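Local coordinates for ActII protein (PDB 2OPT) that probably represses transcription by binding regulatory DNA as a TetR-like protein, and binds actinorhodin and its biosynthetic precursor (S)-DNPA, at residues L62-V67 with F90-D95; D136-F141 with E206-G211. All coordinates share one frame; numbering follows the deposited sequence. Where two conformers were deposited one is given.

Contact 1: residues L62-V67 with F90-D95; sequences LTEVEV and FLAHRD
Glu64 and His93 approach from opposite directions and join in a histidine-carboxylate hydrogen bond that ties the loop after helix 50-61 to the C-terminal end of helix 75-92 in this TetR-family fold. The bond runs from His93 NE2 to Glu64 OE2 at 2.6 Å, with an N-H...O angle of 157°, short and only modestly bent. On the histidine side the acceptor lies close to the ring plane, where the N-H of NE2 points; on the glutamate side the donor arrives on the syn side of OE2, 30° out of the carboxylate plane. The carboxylate is twisted 52° from the imidazole. Its other oxygen, OE1, lies 3.2 Å from His93 NE2 and 4.2 Å from Ala92 CB, so the methyl of Ala92 borders the carboxylate.

Glutamate suits this place because its chain is long enough to span the gap from the loop: CG stands beside the backbone N and the chain then runs extended, carrying the carboxylate to the ring edge. On the way the side chain also touches Met89 of helix 75-92. Histidine suits the opposite place because its two ring nitrogens can serve two acidic partners. ND1 is hydrogen-bonded to Asp20 OD1, tying the ring to helix 8-22 of the N-terminal domain, which in TetR-like proteins holds the DNA-binding helix-turn-helix. With a carboxylate at each nitrogen, the imidazole is likely to be biased toward its protonated form. Were Glu64 replaced by an alanine, His93 NE2 would probably lose its carboxylate acceptor, leaving the ring anchored at ND1 by Asp20 and freer to turn. In the backbone, His93 N donates to Phe90 O, three residues back, at 3.1 Å.

Contact 2: residues D136-F141 with E206-G211; sequences DLLSTF and EIIIAG
Ile208 reaches from helix 197-219 to three side chains of helix 128-150, Leu137, Leu138 and Phe141, and accounts for about half of the surface buried here. Its CB is already directed at the neighbouring helix, and from this branch point two arms diverge. The CG2 methyl, anti to the backbone N, heads for the leucines: Leu137 CD2 is 4.1 Å from it, and Leu138 is a neighbour too, although the modelled position of its CD1 is doubtful. The other arm leaves through CG1 and continues extended to CD1. That methyl settles over one face of the Phe141 ring in a CH-pi contact, 4.0 Å from the ring centroid and 30° off the normal. It is displaced toward the root of the ring, with Phe141 CG at 3.6 Å.

The two helices run antiparallel, at 178° with their axes 11.0 Å apart. Both also meet the second subunit, where Leu137 packs on Ile207 and Phe141 on Tyr133 of that neighbour, an arrangement consistent with the intersubunit four-helix bundle by which TetR-like repressors dimerise. A beta-branched isoleucine suits such a spacing, since it sends one methyl to the leucines and another to the aromatic face. The first torsion of Phe141 (chi1 156°) swings its ring toward helix 197-219, where it also meets the ring of Phe201 at a shallow angle between the planes. On the side of helix 128-150 turned from Ile208, small hydroxyls fold back on the backbone. Asp136 O accepts from Thr140 N, from Ser139 OG at 3.1 Å and from Thr140 OG1 at 2.9 Å, the threonine hydroxyl lying above the carbonyl plane.

Overall arrangement
The two contacts follow one another along the chain, contact 1 closing before contact 2 opens, and their centres are 18 Å apart. Nearest atoms come to about 6 Å without touching. Helix 75-92 connects them: its C-terminal end carries half of contact 1, while its earlier residues Ala76, Val79 and Lys80 meet side chains of contact 2. Helix 128-150 is shared as well, since Phe90 packs on its Thr143 and Ala146. Contact 1, partly buried and polar, is bonded through His93 and Asp95 to Asp20 and Leu24, just ahead of the predicted helix-turn-helix of residues 28-47, and touches no other subunit; contact 2 is apolar, buried and adjoins the second subunit. No ligand is bound in this apo structure.

Contact 1: residues L62-V67 with F90-D95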
loop_
_atom_site.group_PDB
_atom_site.type_symbol
_atom_site.label_atom_id
_atom_site.label_comp_id
_atom_site.label_asym_id
_atom_site.label_seq_id
_atom_site.Cartn_x
_atom_site.Cartn_y
_atom_site.Cartn_z
ATOM N N LEU A 62 -2.758 18.754 2.799
ATOM C CA LEU A 62 -3.782 18.356 1.827
ATOM C C LEU A 62 -4.395 19.525 1.099
ATOM O O LEU A 62 -5.034 19.345 0.072
ATOM C CB LEU A 62 -4.896 17.590 2.519
ATOM C CG LEU A 62 -4.482 16.201 3.013
ATOM C CD1 LEU A 62 -5.703 15.429 3.628
ATOM C CD2 LEU A 62 -3.948 15.406 1.829
ATOM N N THR A 63 -4.188 20.730 1.637
ATOM C CA THR A 63 -4.498 21.928 0.924
ATOM C C THR A 63 -3.798 21.923 -0.411
ATOM O O THR A 63 -4.279 22.541 -1.347
ATOM C CB THR A 63 -4.088 23.215 1.717
ATOM O OG1 THR A 63 -4.860 24.291 1.199
ATOM C CG2 THR A 63 -2.612 23.580 1.534
ATOM N N GLU A 64 -2.639 21.234 -0.498
ATOM C CA GLU A 64 -1.803 21.205 -1.733
ATOM C C GLU A 64 -2.353 20.369 -2.873
ATOM O O GLU A 64 -1.887 20.443 -4.014
ATOM C CB GLU A 64 -0.402 20.673 -1.383
ATOM C CG GLU A 64 0.338 21.483 -0.316
ATOM C CD GLU A 64 1.811 21.061 -0.114
ATOM O OE1 GLU A 64 2.390 20.322 -0.942
ATOM O OE2 GLU A 64 2.389 21.512 0.879
ATOM N N VAL A 65 -3.315 19.518 -2.563
ATOM C CA VAL A 65 -3.842 18.593 -3.540
ATOM C C VAL A 65 -5.013 19.250 -4.274
ATOM O O VAL A 65 -6.046 19.583 -3.666
ATOM C CB VAL A 65 -4.381 17.308 -2.884
ATOM C CG1 VAL A 65 -5.018 16.411 -3.966
ATOM C CG2 VAL A 65 -3.271 16.608 -2.126
ATOM N N GLU A 66 -4.886 19.424 -5.576
ATOM C CA GLU A 66 -5.936 20.114 -6.253
ATOM C C GLU A 66 -6.768 19.073 -7.052
ATOM O O GLU A 66 -6.254 18.359 -7.903
ATOM C CB GLU A 66 -5.350 21.295 -7.048
ATOM C CG GLU A 66 -6.006 22.703 -6.712
ATOM C CD GLU A 66 -5.475 23.392 -5.442
ATOM O OE1 GLU A 66 -6.186 23.445 -4.408
ATOM O OE2 GLU A 66 -4.348 23.914 -5.478
ATOM N N VAL A 67 -8.042 18.977 -6.691
ATOM C CA VAL A 67 -8.992 18.109 -7.338
ATOM C C VAL A 67 -9.816 19.022 -8.234
ATOM O O VAL A 67 -10.425 19.984 -7.759
ATOM C CB VAL A 67 -9.919 17.396 -6.311
ATOM C CG1 VAL A 67 -10.775 16.400 -7.031
ATOM C CG2 VAL A 67 -9.070 16.700 -5.236
ATOM N N PHE A 90 3.181 14.464 -1.409
ATOM C CA PHE A 90 4.064 13.485 -0.733
ATOM C C PHE A 90 5.551 13.711 -1.045
ATOM O O PHE A 90 6.378 13.714 -0.147
ATOM C CB PHE A 90 3.673 12.083 -1.139
ATOM C CG PHE A 90 2.396 11.596 -0.456
ATOM C CD1 PHE A 90 2.252 11.703 0.915
ATOM C CD2 PHE A 90 1.352 11.056 -1.195
ATOM C CE1 PHE A 90 1.060 11.239 1.555
ATOM C CE2 PHE A 90 0.178 10.612 -0.565
ATOM C CZ PHE A 90 0.047 10.717 0.791
ATOM N N LEU A 91 5.867 13.955 -2.304
ATOM C CA LEU A 91 7.257 14.188 -2.739
ATOM C C LEU A 91 7.833 15.468 -2.161
ATOM O O LEU A 91 9.066 15.603 -2.015
ATOM C CB LEU A 91 7.395 14.163 -4.274
ATOM C CG LEU A 91 7.141 12.790 -4.935
ATOM C CD1 LEU A 91 7.443 12.792 -6.412
ATOM C CD2 LEU A 91 7.910 11.691 -4.266
ATOM N N ALA A 92 6.955 16.401 -1.817
ATOM C CA ALA A 92 7.347 17.674 -1.234
ATOM C C ALA A 92 7.643 17.530 0.274
ATOM O O ALA A 92 8.383 18.325 0.837
ATOM C CB ALA A 92 6.243 18.683 -1.458
ATOM N N HIS A 93 7.073 16.505 0.909
ATOM C CA HIS A 93 7.026 16.417 2.372
ATOM C C HIS A 93 7.568 15.118 2.909
ATOM O O HIS A 93 6.866 14.069 2.918
ATOM C CB HIS A 93 5.607 16.710 2.944
ATOM C CG HIS A 93 5.098 18.081 2.589
ATOM N ND1 HIS A 93 5.606 19.226 3.154
ATOM C CD2 HIS A 93 4.177 18.491 1.683
ATOM C CE1 HIS A 93 5.012 20.280 2.637
ATOM N NE2 HIS A 93 4.149 19.866 1.736
ATOM N N ARG A 94 8.794 15.226 3.414
ATOM C CA ARG A 94 9.536 14.141 4.022
ATOM C C ARG A 94 8.669 13.393 5.015
ATOM O O ARG A 94 8.146 14.030 5.960
ATOM C CB ARG A 94 10.730 14.733 4.784
ATOM C CG ARG A 94 11.561 13.721 5.584
ATOM C CD ARG A 94 13.002 14.164 5.746
ATOM N NE ARG A 94 13.741 13.244 6.601
ATOM C CZ ARG A 94 14.985 13.428 7.037
ATOM N NH1 ARG A 94 15.709 14.510 6.696
ATOM N NH2 ARG A 94 15.514 12.511 7.818
ATOM N N ASP A 95 8.510 12.087 4.826
ATOM C CA ASP A 95 8.007 11.217 5.883
ATOM C C ASP A 95 6.486 11.279 5.972
ATOM O O ASP A 95 5.886 10.732 6.897
ATOM C CB ASP A 95 8.629 11.593 7.229
ATOM C CG ASP A 95 9.854 10.762 7.558
ATOM O OD1 ASP A 95 10.124 9.787 6.827
ATOM O OD2 ASP A 95 10.544 11.085 8.546
#

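Contact 2: residues D136-F141 with E206-G211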
loop_
_atom_site.group_PDB
_atom_site.type_symbol
_atom_site.label_atom_id
_atom_site.label_comp_id
_atom_site.label_asym_id
_atom_site.label_seq_id
_atom_site.Cartn_x
_atom_site.Cartn_y
_atom_site.Cartn_z
ATOM N N ASP A 136 -10.675 5.029 -2.895
ATOM C CA ASP A 136 -9.816 4.390 -1.902
ATOM C C ASP A 136 -8.581 3.766 -2.579
ATOM O O ASP A 136 -7.447 3.967 -2.127
ATOM C CB ASP A 136 -10.587 3.256 -1.185
ATOM C CG ASP A 136 -9.898 2.816 0.133
ATOM O OD1 ASP A 136 -9.634 3.678 0.990
ATOM O OD2 ASP A 136 -9.607 1.631 0.333
ATOM N N LEU A 137 -8.832 2.959 -3.632
ATOM C CA LEU A 137 -7.802 2.227 -4.330
ATOM C C LEU A 137 -6.838 3.247 -4.974
ATOM O O LEU A 137 -5.635 3.076 -4.978
ATOM C CB LEU A 137 -8.413 1.295 -5.411
ATOM C CG LEU A 137 -7.381 0.576 -6.331
ATOM C CD1 LEU A 137 -6.520 -0.316 -5.473
ATOM C CD2 LEU A 137 -7.954 -0.248 -7.516
ATOM N N LEU A 138 -7.362 4.348 -5.462
ATOM C CA LEU A 138 -6.478 5.359 -6.072
ATOM C C LEU A 138 -5.565 6.008 -5.023
ATOM O O LEU A 138 -4.345 6.140 -5.215
ATOM C CB LEU A 138 -7.383 6.394 -6.683
ATOM C CG LEU A 138 -7.644 6.382 -8.186
ATOM C CD1 LEU A 138 -6.855 5.486 -9.047
ATOM C CD2 LEU A 138 -8.993 6.854 -8.699
ATOM N N SER A 139 -6.149 6.402 -3.885
ATOM C CA SER A 139 -5.381 7.021 -2.836
ATOM C C SER A 139 -4.378 6.057 -2.227
ATOM O O SER A 139 -3.258 6.449 -1.913
ATOM C CB SER A 139 -6.271 7.727 -1.806
ATOM O OG SER A 139 -6.849 6.792 -0.896
ATOM N N THR A 140 -4.791 4.791 -2.039
ATOM C CA THR A 140 -3.932 3.722 -1.571
ATOM C C THR A 140 -2.729 3.488 -2.477
ATOM O O THR A 140 -1.618 3.352 -2.006
ATOM C CB THR A 140 -4.798 2.449 -1.361
ATOM O OG1 THR A 140 -5.629 2.694 -0.225
ATOM C CG2 THR A 140 -3.958 1.213 -1.079
ATOM N N PHE A 141 -2.945 3.538 -3.778
ATOM C CA PHE A 141 -1.909 3.263 -4.719
ATOM C C PHE A 141 -0.920 4.426 -4.731
ATOM O O PHE A 141 0.287 4.226 -4.719
ATOM C CB PHE A 141 -2.577 3.135 -6.097
ATOM C CG PHE A 141 -1.643 3.404 -7.247
ATOM C CD1 PHE A 141 -0.693 2.447 -7.627
ATOM C CD2 PHE A 141 -1.685 4.623 -7.931
ATOM C CE1 PHE A 141 0.234 2.728 -8.685
ATOM C CE2 PHE A 141 -0.799 4.881 -8.973
ATOM C CZ PHE A 141 0.179 3.934 -9.325
ATOM N N GLU A 206 -2.662 4.328 -15.288
ATOM C CA GLU A 206 -3.325 3.873 -16.513
ATOM C C GLU A 206 -4.159 2.641 -16.219
ATOM O O GLU A 206 -5.350 2.572 -16.564
ATOM C CB GLU A 206 -2.262 3.544 -17.568
ATOM C CG GLU A 206 -1.709 4.791 -18.252
ATOM C CD GLU A 206 -0.611 4.532 -19.266
ATOM O OE1 GLU A 206 -0.267 3.344 -19.559
ATOM O OE2 GLU A 206 -0.095 5.556 -19.788
ATOM N N ILE A 207 -3.528 1.676 -15.553
ATOM C CA ILE A 207 -4.160 0.421 -15.253
ATOM C C ILE A 207 -5.442 0.646 -14.455
ATOM O O ILE A 207 -6.479 0.128 -14.817
ATOM C CB ILE A 207 -3.207 -0.541 -14.518
ATOM C CG1 ILE A 207 -2.088 -1.000 -15.473
ATOM C CG2 ILE A 207 -3.969 -1.724 -13.967
ATOM C CD1 ILE A 207 -0.908 -1.657 -14.806
ATOM N N ILE A 208 -5.351 1.395 -13.353
ATOM C CA ILE A 208 -6.517 1.566 -12.435
ATOM C C ILE A 208 -7.647 2.339 -13.120
ATOM O O ILE A 208 -8.801 1.963 -13.003
ATOM C CB ILE A 208 -6.101 2.286 -11.135
ATOM C CG1 ILE A 208 -5.068 1.421 -10.382
ATOM C CG2 ILE A 208 -7.351 2.704 -10.328
ATOM C CD1 ILE A 208 -4.334 2.086 -9.157
ATOM N N ILE A 209 -7.296 3.393 -13.858
ATOM C CA ILE A 209 -8.292 4.232 -14.581
ATOM C C ILE A 209 -8.996 3.404 -15.684
ATOM O O ILE A 209 -10.237 3.392 -15.756
ATOM C CB ILE A 209 -7.617 5.520 -15.125
ATOM C CG1 ILE A 209 -7.270 6.470 -13.964
ATOM C CG2 ILE A 209 -8.564 6.306 -16.049
ATOM C CD1 ILE A 209 -6.305 7.494 -14.371
ATOM N N ALA A 210 -8.241 2.673 -16.514
ATOM C CA ALA A 210 -8.860 1.784 -17.487
ATOM C C ALA A 210 -9.814 0.783 -16.791
ATOM O O ALA A 210 -10.887 0.487 -17.288
ATOM C CB ALA A 210 -7.781 0.986 -18.305
ATOM N N GLY A 211 -9.420 0.261 -15.648
ATOM C CA GLY A 211 -10.230 -0.793 -14.984
ATOM C C GLY A 211 -11.471 -0.175 -14.399
ATOM O O GLY A 211 -12.503 -0.796 -14.368
#